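Local coordinates for protein BauA (Acinetobacter baumannii, PDB 6HCP) that probably takes up iron across the outer membrane as a TonB-dependent receptor for ferric preacinetobactin, a siderophore complex, at residues G598-A603 with K635-A640; Y583-L588 with V604-A609; V260-G265 with N642-P647; D555-N560 with E587-K592. One frame throughout, in Å; residues are numbered along the deposited sequence.

Contact 1 of 4, residues G598-A603 with K635-A640; sequences GHTAVA and KQYINA. With C8E ((hydroxyethyloxy)tri(ethyloxy)octane), chain B.
The imidazole of His599 meets the end of segment 635-640 edge-on, its ND1 donating to the carbonyl oxygen of Ala640 at 2.7 Å. Ala640 O lies almost in the ring plane, and the N-H comes in on a lone pair in the carbonyl plane, a geometry that helps to hold the rotation of the ring. At Thr600 the side chain runs at about a right angle to Tyr637, with CB 3.7 Å from CD2 of the tyrosine ring and the methyl CG2 near the same atom. The phenol stands off the strand, and the extended chain of Lys635 brings NZ to donate to Tyr637 OH.

Val602 points its CG1 away from its own carbonyl carbon (chi1 -62°), which sets this methyl against the backbone between Asn639 and Ala640, 3.3 Å from Asn639 C. Backbone pairing is sparse: Ala603 N donates to Tyr637 O at 2.8 Å, and one water bridges Ala601 O to Tyr637 N. A second water links Ala603 O to Gln636 OE1, an oxygen that also accepts from Arg649, while Gln636 NE2 donates to Ser634 O.

The contact joins the ends of strands 599-618 and 622-637, a hairpin of the beta-barrel. On one flank Ala601 bonds to Pro586 of strand 575-590, and on the other Gln636 pairs with Val646 of strand 645-662.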
# COMPACT_ATOMS: atom_id res chain seq x y z
N GLY A 598 10.84 -41.94 -7.73
CA GLY A 598 11.90 -40.97 -7.72
C GLY A 598 11.39 -39.55 -7.92
O GLY A 598 12.17 -38.60 -7.80
N HIS A 599 10.08 -39.38 -8.09
CA HIS A 599 9.51 -38.02 -8.23
C HIS A 599 9.41 -37.35 -6.85
O HIS A 599 9.53 -38.00 -5.80
CB HIS A 599 8.15 -38.07 -8.93
CG HIS A 599 8.22 -38.42 -10.37
ND1 HIS A 599 7.11 -38.43 -11.18
CD2 HIS A 599 9.26 -38.80 -11.16
CE1 HIS A 599 7.45 -38.79 -12.41
NE2 HIS A 599 8.76 -39.04 -12.41
N THR A 600 9.20 -36.04 -6.86
CA THR A 600 9.02 -35.26 -5.64
C THR A 600 7.53 -35.25 -5.31
O THR A 600 6.68 -35.14 -6.18
CB THR A 600 9.56 -33.84 -5.83
OG1 THR A 600 10.95 -33.94 -6.09
CG2 THR A 600 9.32 -32.94 -4.64
N ALA A 601 7.21 -35.40 -4.02
CA ALA A 601 5.83 -35.36 -3.56
C ALA A 601 5.21 -34.00 -3.88
O ALA A 601 5.92 -32.99 -3.94
CB ALA A 601 5.76 -35.64 -2.07
N VAL A 602 3.88 -34.00 -4.03
CA VAL A 602 3.15 -32.78 -4.36
C VAL A 602 3.08 -31.85 -3.14
O VAL A 602 3.29 -32.26 -1.99
CB VAL A 602 1.74 -33.08 -4.89
CG1 VAL A 602 1.77 -33.89 -6.19
CG2 VAL A 602 0.89 -33.76 -3.84
N ALA A 603 2.83 -30.57 -3.43
CA ALA A 603 2.24 -29.58 -2.52
C ALA A 603 3.30 -28.87 -1.68
O ALA A 603 3.14 -27.69 -1.37
CB ALA A 603 1.15 -30.19 -1.65
N LYS A 635 9.71 -23.83 -4.92
CA LYS A 635 8.59 -24.26 -5.75
C LYS A 635 7.93 -25.51 -5.15
O LYS A 635 8.55 -26.26 -4.39
CB LYS A 635 9.10 -24.53 -7.16
CG LYS A 635 10.04 -25.71 -7.34
CD LYS A 635 10.24 -25.99 -8.82
CE LYS A 635 11.07 -27.21 -9.12
NZ LYS A 635 10.99 -27.55 -10.56
N GLN A 636 6.69 -25.77 -5.58
CA GLN A 636 5.97 -26.99 -5.21
C GLN A 636 5.40 -27.63 -6.47
O GLN A 636 4.85 -26.95 -7.34
CB GLN A 636 4.84 -26.70 -4.22
CG GLN A 636 5.20 -25.69 -3.13
CD GLN A 636 4.65 -24.31 -3.40
OE1 GLN A 636 3.45 -24.14 -3.51
NE2 GLN A 636 5.54 -23.35 -3.56
N TYR A 637 5.45 -28.96 -6.52
CA TYR A 637 4.81 -29.70 -7.57
C TYR A 637 3.32 -29.82 -7.30
O TYR A 637 2.87 -30.03 -6.16
CB TYR A 637 5.47 -31.08 -7.75
CG TYR A 637 6.82 -30.99 -8.39
CD1 TYR A 637 6.93 -30.68 -9.74
CD2 TYR A 637 7.97 -30.99 -7.63
CE1 TYR A 637 8.16 -30.50 -10.33
CE2 TYR A 637 9.22 -30.80 -8.21
CZ TYR A 637 9.31 -30.62 -9.57
OH TYR A 637 10.52 -30.38 -10.15
N ILE A 638 2.56 -29.80 -8.40
CA ILE A 638 1.11 -29.85 -8.34
C ILE A 638 0.61 -31.27 -8.65
O ILE A 638 -0.48 -31.65 -8.21
CB ILE A 638 0.52 -28.76 -9.26
CG1 ILE A 638 0.91 -27.37 -8.73
CG2 ILE A 638 -0.99 -28.89 -9.41
CD1 ILE A 638 0.57 -27.14 -7.26
N ASN A 639 1.41 -32.05 -9.39
CA ASN A 639 1.04 -33.46 -9.66
C ASN A 639 2.24 -34.37 -9.43
O ASN A 639 3.37 -33.92 -9.37
CB ASN A 639 0.47 -33.67 -11.06
CG ASN A 639 1.41 -33.29 -12.19
OD1 ASN A 639 2.61 -33.10 -12.01
ND2 ASN A 639 0.85 -33.16 -13.39
N ALA A 640 1.95 -35.64 -9.18
CA ALA A 640 2.95 -36.64 -8.80
C ALA A 640 3.83 -36.98 -10.00
O ALA A 640 4.95 -37.48 -9.84
CB ALA A 640 2.26 -37.86 -8.25
C1 C8E B . 19.98 -26.31 8.06
C2 C8E B . 20.14 -25.39 6.88
C3 C8E B . 18.95 -25.48 5.92
C4 C8E B . 19.13 -24.48 4.78
C5 C8E B . 17.90 -24.40 3.88
C6 C8E B . 17.85 -23.07 3.13
C7 C8E B . 16.49 -22.87 2.48
C8 C8E B . 16.20 -21.40 2.12
O9 C8E B . 15.39 -21.30 0.95
C10 C8E B . 14.32 -20.34 0.96
C11 C8E B . 13.53 -20.37 -0.34
O12 C8E B . 13.93 -19.39 -1.30
C13 C8E B . 14.36 -20.00 -2.56
C14 C8E B . 13.42 -19.70 -3.75
O15 C8E B . 13.28 -20.75 -4.75
C16 C8E B . 12.12 -20.57 -5.63
C17 C8E B . 11.83 -21.70 -6.67
O18 C8E B . 10.82 -21.18 -7.59
O HOH W 1 6.48 -30.36 -4.20
O HOH W 2 1.62 -25.70 -2.25

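Contact 2 of 4, residues Y583-L588 with V604-A609; sequences YLDPEL and VPKNQA. With C8E ((hydroxyethyloxy)tri(ethyloxy)octane), chain B.
One backbone hydrogen bond ties Leu584 to Lys606: the amide N of Leu584 donates to Lys606 O at 2.7 Å, nearly straight at 160° and in the carbonyl plane. The same oxygen takes a CA-H...O contact from Tyr583 CA, while Lys606 CA returns one to Leu584 O. Next to these, Tyr583 and Asn607 form an antiparallel non-hydrogen-bonded pair, and their side chains leave the same face of the sheet.

Charged and polar groups gather round Lys606. Its chain bends about the CG-CD bond (chi3 83°), which lays CE beside the phenol of Tyr583, 3.6 Å from OH, and carries NZ toward Asp585. The three side chains point the same way, and the ion pair is long, with Asp585 OD1 3.8 Å from Lys606 NZ.

Apolar contacts centre on Val604. Its CG2 touches Pro586 CG at 3.8 Å, the two side chains sliding past each other in opposite directions, and also meets Leu584 CD2 at 4.1 Å, where the leucine crosses at about a right angle.

A detergent contact adds to these: C8E lies against Asn607, its O9 3.4 Å from CB.

Here strand 599-618 resumes regular pairing with strand 575-590 after an irregular stretch of the barrel hairpin. Strand 549-569 bonds to the other edge of 583-588, Asn607 N donates to Ser634 of strand 622-637, and Tyr92 of strand 91-92 packs on Pro605 and Gln608.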
# COMPACT_ATOMS: atom_id res chain seq x y z
N TYR A 583 15.58 -27.78 4.85
CA TYR A 583 15.65 -28.47 3.58
C TYR A 583 14.90 -29.80 3.73
O TYR A 583 15.13 -30.54 4.68
CB TYR A 583 17.09 -28.75 3.16
CG TYR A 583 17.20 -29.63 1.93
CD1 TYR A 583 16.84 -29.15 0.67
CD2 TYR A 583 17.50 -30.98 2.04
CE1 TYR A 583 16.77 -29.99 -0.43
CE2 TYR A 583 17.49 -31.83 0.94
CZ TYR A 583 17.12 -31.33 -0.30
OH TYR A 583 17.13 -32.16 -1.38
N LEU A 584 13.97 -30.04 2.81
CA LEU A 584 13.17 -31.26 2.79
C LEU A 584 13.31 -31.92 1.42
O LEU A 584 13.20 -31.25 0.38
CB LEU A 584 11.71 -30.85 3.05
CG LEU A 584 10.68 -31.96 2.92
CD1 LEU A 584 10.78 -32.92 4.09
CD2 LEU A 584 9.28 -31.36 2.84
N ASP A 585 13.49 -33.24 1.45
CA ASP A 585 13.51 -34.06 0.25
C ASP A 585 12.38 -35.08 0.37
O ASP A 585 12.56 -36.14 0.97
CB ASP A 585 14.87 -34.74 0.09
CG ASP A 585 14.94 -35.67 -1.10
OD1 ASP A 585 14.29 -35.33 -2.10
OD2 ASP A 585 15.46 -36.80 -0.92
N PRO A 586 11.17 -34.74 -0.13
CA PRO A 586 10.00 -35.61 -0.01
C PRO A 586 9.85 -36.43 -1.29
O PRO A 586 9.48 -35.88 -2.34
CB PRO A 586 8.86 -34.60 0.18
CG PRO A 586 9.30 -33.38 -0.61
CD PRO A 586 10.81 -33.46 -0.76
N GLU A 587 10.34 -37.67 -1.25
CA GLU A 587 10.49 -38.47 -2.48
C GLU A 587 9.44 -39.59 -2.51
O GLU A 587 9.25 -40.31 -1.54
CB GLU A 587 11.90 -39.05 -2.59
CG GLU A 587 12.05 -39.92 -3.83
CD GLU A 587 13.46 -40.44 -4.11
OE1 GLU A 587 14.39 -39.84 -3.62
OE2 GLU A 587 13.61 -41.44 -4.82
N LEU A 588 8.82 -39.77 -3.67
CA LEU A 588 7.93 -40.88 -3.92
C LEU A 588 8.79 -42.07 -4.36
O LEU A 588 9.24 -42.10 -5.49
CB LEU A 588 6.91 -40.52 -5.00
CG LEU A 588 6.08 -39.26 -4.73
CD1 LEU A 588 5.09 -39.04 -5.86
CD2 LEU A 588 5.35 -39.39 -3.40
N VAL A 604 4.29 -29.62 -1.18
CA VAL A 604 5.22 -29.10 -0.19
C VAL A 604 6.46 -28.55 -0.89
O VAL A 604 6.93 -29.11 -1.87
CB VAL A 604 5.60 -30.16 0.86
CG1 VAL A 604 4.41 -30.48 1.74
CG2 VAL A 604 6.19 -31.41 0.22
N PRO A 605 7.04 -27.46 -0.35
CA PRO A 605 8.30 -26.92 -0.87
C PRO A 605 9.48 -27.71 -0.30
O PRO A 605 9.40 -28.20 0.83
CB PRO A 605 8.31 -25.48 -0.34
CG PRO A 605 7.54 -25.56 0.94
CD PRO A 605 6.47 -26.61 0.71
N LYS A 606 10.60 -27.72 -1.03
CA LYS A 606 11.81 -28.36 -0.53
C LYS A 606 12.59 -27.42 0.40
O LYS A 606 13.25 -27.88 1.31
CB LYS A 606 12.69 -28.82 -1.68
CG LYS A 606 12.10 -30.00 -2.43
CD LYS A 606 12.96 -30.48 -3.58
CE LYS A 606 14.06 -31.42 -3.15
NZ LYS A 606 14.45 -32.27 -4.30
N ASN A 607 12.45 -26.11 0.21
CA ASN A 607 13.21 -25.14 1.02
C ASN A 607 12.22 -24.19 1.70
O ASN A 607 11.40 -23.61 1.02
CB ASN A 607 14.21 -24.34 0.17
CG ASN A 607 15.16 -25.23 -0.62
OD1 ASN A 607 15.56 -26.27 -0.15
ND2 ASN A 607 15.71 -24.71 -1.70
N GLN A 608 12.47 -23.88 2.98
CA GLN A 608 11.75 -22.82 3.68
C GLN A 608 12.73 -22.03 4.53
O GLN A 608 13.65 -22.59 5.15
CB GLN A 608 10.67 -23.38 4.61
CG GLN A 608 9.54 -24.11 3.92
CD GLN A 608 8.36 -24.22 4.85
OE1 GLN A 608 8.13 -23.36 5.68
NE2 GLN A 608 7.77 -25.40 4.91
N ALA A 609 12.50 -20.72 4.59
CA ALA A 609 13.19 -19.83 5.50
C ALA A 609 12.18 -18.86 6.09
O ALA A 609 11.40 -18.24 5.34
CB ALA A 609 14.26 -19.08 4.76
C1 C8E B . 19.98 -26.31 8.06
C2 C8E B . 20.14 -25.39 6.88
C3 C8E B . 18.95 -25.48 5.92
C4 C8E B . 19.13 -24.48 4.78
C5 C8E B . 17.90 -24.40 3.88
C6 C8E B . 17.85 -23.07 3.13
C7 C8E B . 16.49 -22.87 2.48
C8 C8E B . 16.20 -21.40 2.12
O9 C8E B . 15.39 -21.30 0.95
C10 C8E B . 14.32 -20.34 0.96
C11 C8E B . 13.53 -20.37 -0.34
O12 C8E B . 13.93 -19.39 -1.30
C13 C8E B . 14.36 -20.00 -2.56
C14 C8E B . 13.42 -19.70 -3.75
O15 C8E B . 13.28 -20.75 -4.75
C16 C8E B . 12.12 -20.57 -5.63
C17 C8E B . 11.83 -21.70 -6.67
O18 C8E B . 10.82 -21.18 -7.59

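Contact 3 of 4, residues V260-G265 with N642-P647; sequences VSTAVG and NTLSVP. With EDO (1,2-ethanediol), chain X.
Leu644 turns CG away from its own carbonyl carbon (chi1 -68°) and extends beyond it (chi2 174°), a shape that sends both methyls into the bend of segment 260-265. In Thr262, chi1 of 57° puts OG1 between the backbone N and the carbonyl carbon and leaves CG2 anti to the carbonyl carbon, presenting a methyl rather than its hydroxyl to the other segment.

Leu644 CD1 reaches Val260 CG2 at 3.9 Å and lies equally close to the carbonyl carbon of Ser261. Thr262 CG2 rests 4.0 Å from Leu644 CG, the two side chains at about a right angle, and comes within 3.3 Å of Thr643 OG1. The bend keeps its shape through its own bonds: Gly265 N donates to Ser261 O at 2.7 Å, and Ser261 OG accepts from Val264 N in an ST motif. An ethanediol, probably from the crystallisation liquor, sits beside Leu644, accepting from Ser645 N at O1 and donating from O2 to Thr643 O.

This is a surface contact between distant parts of the barrel sequence. It brings the loop between strands 258-259 and 282-297 against the turn leading into strand 645-662. Leu644 of the turn bonds to Ile638, and Val646 of the strand to Gln636.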
# COMPACT_ATOMS: atom_id res chain seq x y z
N VAL A 260 -6.43 -28.20 -12.55
CA VAL A 260 -5.73 -27.91 -13.76
C VAL A 260 -5.36 -29.24 -14.43
O VAL A 260 -5.25 -30.28 -13.76
CB VAL A 260 -4.50 -27.02 -13.52
CG1 VAL A 260 -4.90 -25.60 -13.18
CG2 VAL A 260 -3.58 -27.57 -12.42
N SER A 261 -5.07 -29.17 -15.72
CA SER A 261 -4.55 -30.32 -16.49
C SER A 261 -3.20 -29.96 -17.09
O SER A 261 -2.90 -28.78 -17.33
CB SER A 261 -5.53 -30.72 -17.57
OG SER A 261 -5.68 -29.67 -18.51
N THR A 262 -2.46 -30.98 -17.52
CA THR A 262 -1.22 -30.76 -18.24
C THR A 262 -1.52 -30.20 -19.63
O THR A 262 -0.75 -29.41 -20.14
CB THR A 262 -0.39 -32.05 -18.32
OG1 THR A 262 -1.21 -33.04 -18.95
CG2 THR A 262 0.05 -32.56 -16.97
N ALA A 263 -2.65 -30.59 -20.22
CA ALA A 263 -3.04 -30.13 -21.57
C ALA A 263 -3.20 -28.61 -21.57
O ALA A 263 -2.72 -27.93 -22.46
CB ALA A 263 -4.31 -30.81 -22.03
N VAL A 264 -3.80 -28.06 -20.51
CA VAL A 264 -4.12 -26.65 -20.49
C VAL A 264 -3.02 -25.86 -19.77
O VAL A 264 -2.66 -24.78 -20.19
CB VAL A 264 -5.49 -26.41 -19.85
CG1 VAL A 264 -5.76 -24.93 -19.60
CG2 VAL A 264 -6.58 -27.06 -20.70
N GLY A 265 -2.54 -26.39 -18.64
CA GLY A 265 -1.50 -25.75 -17.87
C GLY A 265 -2.07 -24.81 -16.81
O GLY A 265 -3.29 -24.64 -16.70
N ASN A 642 5.03 -34.71 -11.71
CA ASN A 642 5.96 -33.59 -11.63
C ASN A 642 6.05 -32.85 -12.98
O ASN A 642 7.09 -32.27 -13.30
CB ASN A 642 7.36 -34.00 -11.16
CG ASN A 642 7.49 -34.42 -9.71
OD1 ASN A 642 8.59 -34.70 -9.27
ND2 ASN A 642 6.40 -34.47 -8.94
N THR A 643 4.94 -32.80 -13.72
CA THR A 643 4.89 -32.04 -14.97
C THR A 643 4.18 -30.69 -14.77
O THR A 643 4.12 -29.89 -15.68
CB THR A 643 4.20 -32.87 -16.06
OG1 THR A 643 2.96 -33.35 -15.53
CG2 THR A 643 5.07 -34.02 -16.53
N LEU A 644 3.59 -30.48 -13.59
CA LEU A 644 3.01 -29.19 -13.24
C LEU A 644 3.59 -28.76 -11.90
O LEU A 644 3.67 -29.57 -10.98
CB LEU A 644 1.49 -29.28 -13.13
CG LEU A 644 0.71 -29.52 -14.42
CD1 LEU A 644 -0.76 -29.73 -14.10
CD2 LEU A 644 0.88 -28.37 -15.39
N SER A 645 3.94 -27.47 -11.81
CA SER A 645 4.47 -26.89 -10.58
C SER A 645 4.06 -25.42 -10.48
O SER A 645 3.62 -24.82 -11.46
CB SER A 645 5.96 -27.03 -10.52
OG SER A 645 6.56 -26.28 -11.56
N VAL A 646 4.19 -24.89 -9.26
CA VAL A 646 4.06 -23.47 -9.01
C VAL A 646 5.34 -23.00 -8.35
O VAL A 646 5.99 -23.73 -7.62
CB VAL A 646 2.84 -23.15 -8.13
CG1 VAL A 646 1.56 -23.50 -8.83
CG2 VAL A 646 2.93 -23.83 -6.77
N PRO A 647 5.72 -21.73 -8.59
CA PRO A 647 6.99 -21.22 -8.10
C PRO A 647 6.96 -20.99 -6.58
O PRO A 647 5.89 -20.89 -5.98
CB PRO A 647 7.18 -19.89 -8.85
CG PRO A 647 5.80 -19.51 -9.29
CD PRO A 647 5.08 -20.82 -9.55
C1 EDO X . 5.00 -25.54 -14.57
O1 EDO X . 3.67 -26.06 -14.48
C2 EDO X . 5.91 -26.53 -15.28
O2 EDO X . 5.14 -27.24 -16.25

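Contact 4 of 4, residues D555-N560 with E587-K592; sequences DGEQRN and ELTKTK. With EDO (1,2-ethanediol), chain E.
Backbone hydrogen bonds pair Glu557 with Lys590 and Arg559 with Glu587 in antiparallel fashion. Arg559 N to Glu587 O and Glu587 N to Arg559 O are both 2.8 Å. Between these pairs the register slips by one in a classic beta bulge, Thr589 and Lys590 both facing Glu557. Glu557 O therefore receives two N-H groups, a straight one from Lys590 (175°) and a weak, bent one from Thr589.

The bulge also brings the Thr589 hydroxyl to the Glu557 side chain. Thr589 OG1 donates to Glu557 OE1 at 2.7 Å, using the anti lone pair of the carboxylate, and this bond helps fix the rotation of the acid group. On the other face of the sheet, within strand 555-560, Gln558 NE2 donates to Asn560 OD1, which lies close to the Gln558 amide plane.

Among the charges, Arg559 and Glu587 run side by side, and Arg559 NH1 lies 3.3 Å from Glu587 OE1. Their planes are 80° apart and the hydrogen bond within this salt bridge is weak, but a water accepting from NH1 and donating to OE2 closes a second link. Lys590 NZ makes a long ion pair with Glu557 OE2, 4.0 Å away.

Methyl groups pack on polar ones: Thr589 CG2 is set over the centre of one guanidinium face, 3.7 Å from Arg559 CZ, and Leu588 CD2 meets Gln558 OE1 at 3.8 Å on the opposite face of the sheet.

The pair belongs to the barrel hairpin of strands 549-569 and 575-590. Strand 524-541 bonds to the other edge of 555-560, strand 599-618 follows beyond 575-590, and Tyr109 of strand 109-110 touches Gln558 and Asn560.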
# COMPACT_ATOMS: atom_id res chain seq x y z
N ASP A 555 2.62 -51.69 -0.76
CA ASP A 555 3.99 -51.59 -1.26
C ASP A 555 4.41 -50.13 -1.54
O ASP A 555 5.55 -49.89 -1.89
CB ASP A 555 4.14 -52.31 -2.61
CG ASP A 555 4.14 -53.82 -2.51
OD1 ASP A 555 4.18 -54.32 -1.38
OD2 ASP A 555 3.97 -54.47 -3.57
N GLY A 556 3.46 -49.20 -1.59
CA GLY A 556 3.82 -47.83 -1.95
C GLY A 556 4.62 -47.19 -0.83
O GLY A 556 4.50 -47.58 0.33
N GLU A 557 5.41 -46.17 -1.16
CA GLU A 557 6.18 -45.49 -0.15
C GLU A 557 6.47 -44.05 -0.57
O GLU A 557 6.88 -43.79 -1.70
CB GLU A 557 7.48 -46.23 0.09
CG GLU A 557 8.29 -45.64 1.23
CD GLU A 557 9.59 -46.39 1.49
OE1 GLU A 557 10.61 -46.10 0.80
OE2 GLU A 557 9.58 -47.22 2.41
N GLN A 558 6.43 -43.17 0.44
CA GLN A 558 7.01 -41.85 0.38
C GLN A 558 8.08 -41.78 1.47
O GLN A 558 7.87 -42.28 2.58
CB GLN A 558 5.92 -40.80 0.59
CG GLN A 558 6.47 -39.36 0.58
CD GLN A 558 5.39 -38.30 0.57
OE1 GLN A 558 4.28 -38.52 0.11
NE2 GLN A 558 5.70 -37.14 1.13
N ARG A 559 9.21 -41.17 1.14
CA ARG A 559 10.31 -41.00 2.07
C ARG A 559 10.67 -39.52 2.14
O ARG A 559 11.10 -38.94 1.15
CB ARG A 559 11.54 -41.77 1.59
CG ARG A 559 12.70 -41.72 2.58
CD ARG A 559 13.93 -42.47 2.05
NE ARG A 559 14.47 -41.86 0.85
CZ ARG A 559 15.06 -42.54 -0.14
NH1 ARG A 559 15.44 -41.92 -1.25
NH2 ARG A 559 15.28 -43.84 -0.02
N ASN A 560 10.50 -38.94 3.33
CA ASN A 560 10.85 -37.56 3.59
C ASN A 560 12.13 -37.51 4.43
O ASN A 560 12.15 -37.99 5.57
CB ASN A 560 9.72 -36.82 4.33
CG ASN A 560 8.52 -36.50 3.48
OD1 ASN A 560 8.33 -37.08 2.41
ND2 ASN A 560 7.63 -35.66 4.02
N GLU A 587 10.34 -37.67 -1.25
CA GLU A 587 10.49 -38.47 -2.48
C GLU A 587 9.44 -39.59 -2.51
O GLU A 587 9.25 -40.31 -1.54
CB GLU A 587 11.90 -39.05 -2.59
CG GLU A 587 12.05 -39.92 -3.83
CD GLU A 587 13.46 -40.44 -4.11
OE1 GLU A 587 14.39 -39.84 -3.62
OE2 GLU A 587 13.61 -41.44 -4.82
N LEU A 588 8.82 -39.77 -3.67
CA LEU A 588 7.93 -40.88 -3.92
C LEU A 588 8.79 -42.07 -4.36
O LEU A 588 9.24 -42.10 -5.49
CB LEU A 588 6.91 -40.52 -5.00
CG LEU A 588 6.08 -39.26 -4.73
CD1 LEU A 588 5.09 -39.04 -5.86
CD2 LEU A 588 5.35 -39.39 -3.40
N THR A 589 9.19 -42.91 -3.40
CA THR A 589 10.20 -43.94 -3.67
C THR A 589 9.57 -45.16 -4.35
O THR A 589 10.21 -45.79 -5.19
CB THR A 589 10.94 -44.36 -2.39
OG1 THR A 589 9.95 -44.72 -1.43
CG2 THR A 589 11.85 -43.26 -1.89
N LYS A 590 8.31 -45.47 -4.02
CA LYS A 590 7.62 -46.60 -4.64
C LYS A 590 6.18 -46.21 -4.95
O LYS A 590 5.43 -45.85 -4.05
CB LYS A 590 7.69 -47.83 -3.73
CG LYS A 590 9.10 -48.23 -3.32
CD LYS A 590 9.17 -49.20 -2.16
CE LYS A 590 10.53 -49.23 -1.48
NZ LYS A 590 10.49 -50.05 -0.25
N THR A 591 5.81 -46.32 -6.23
CA THR A 591 4.53 -45.88 -6.75
C THR A 591 3.97 -46.97 -7.67
O THR A 591 4.69 -47.80 -8.17
CB THR A 591 4.67 -44.55 -7.49
OG1 THR A 591 5.41 -44.77 -8.70
CG2 THR A 591 5.36 -43.48 -6.66
N LYS A 592 2.66 -46.93 -7.87
CA LYS A 592 1.93 -47.85 -8.75
C LYS A 592 2.59 -47.93 -10.14
O LYS A 592 2.82 -46.92 -10.80
CB LYS A 592 0.48 -47.40 -8.88
CG LYS A 592 -0.40 -48.35 -9.67
CD LYS A 592 -1.83 -47.87 -9.81
CE LYS A 592 -2.64 -48.79 -10.71
NZ LYS A 592 -4.09 -48.71 -10.41
C1 EDO E . 3.08 -42.52 -1.98
O1 EDO E . 3.18 -43.56 -1.01
C2 EDO E . 3.90 -43.00 -3.17
O2 EDO E . 3.17 -44.04 -3.82
O HOH W 3 16.07 -42.77 -3.86

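Overall arrangement
From the N terminus, the loop at 260-265 opens contact 3, which closes only at 642-647, so the other three contacts are nested inside its span. Contact 4 starts next, at 555-560, and closes at 587-592. Contact 2 opens on overlapping residues, sharing Glu587 and Leu588, and closes at 604-609. Contact 1 opens at 598-603, before contact 2 has closed, so these two cross, and it ends at 635-640. Contacts 4, 2 and 1 thus step across successive neighbouring barrel strands, 549-569, 575-590, 599-618 and 622-637. Contact 3 adds strand 645-662 and packs its leading turn against a loop from much earlier in the barrel.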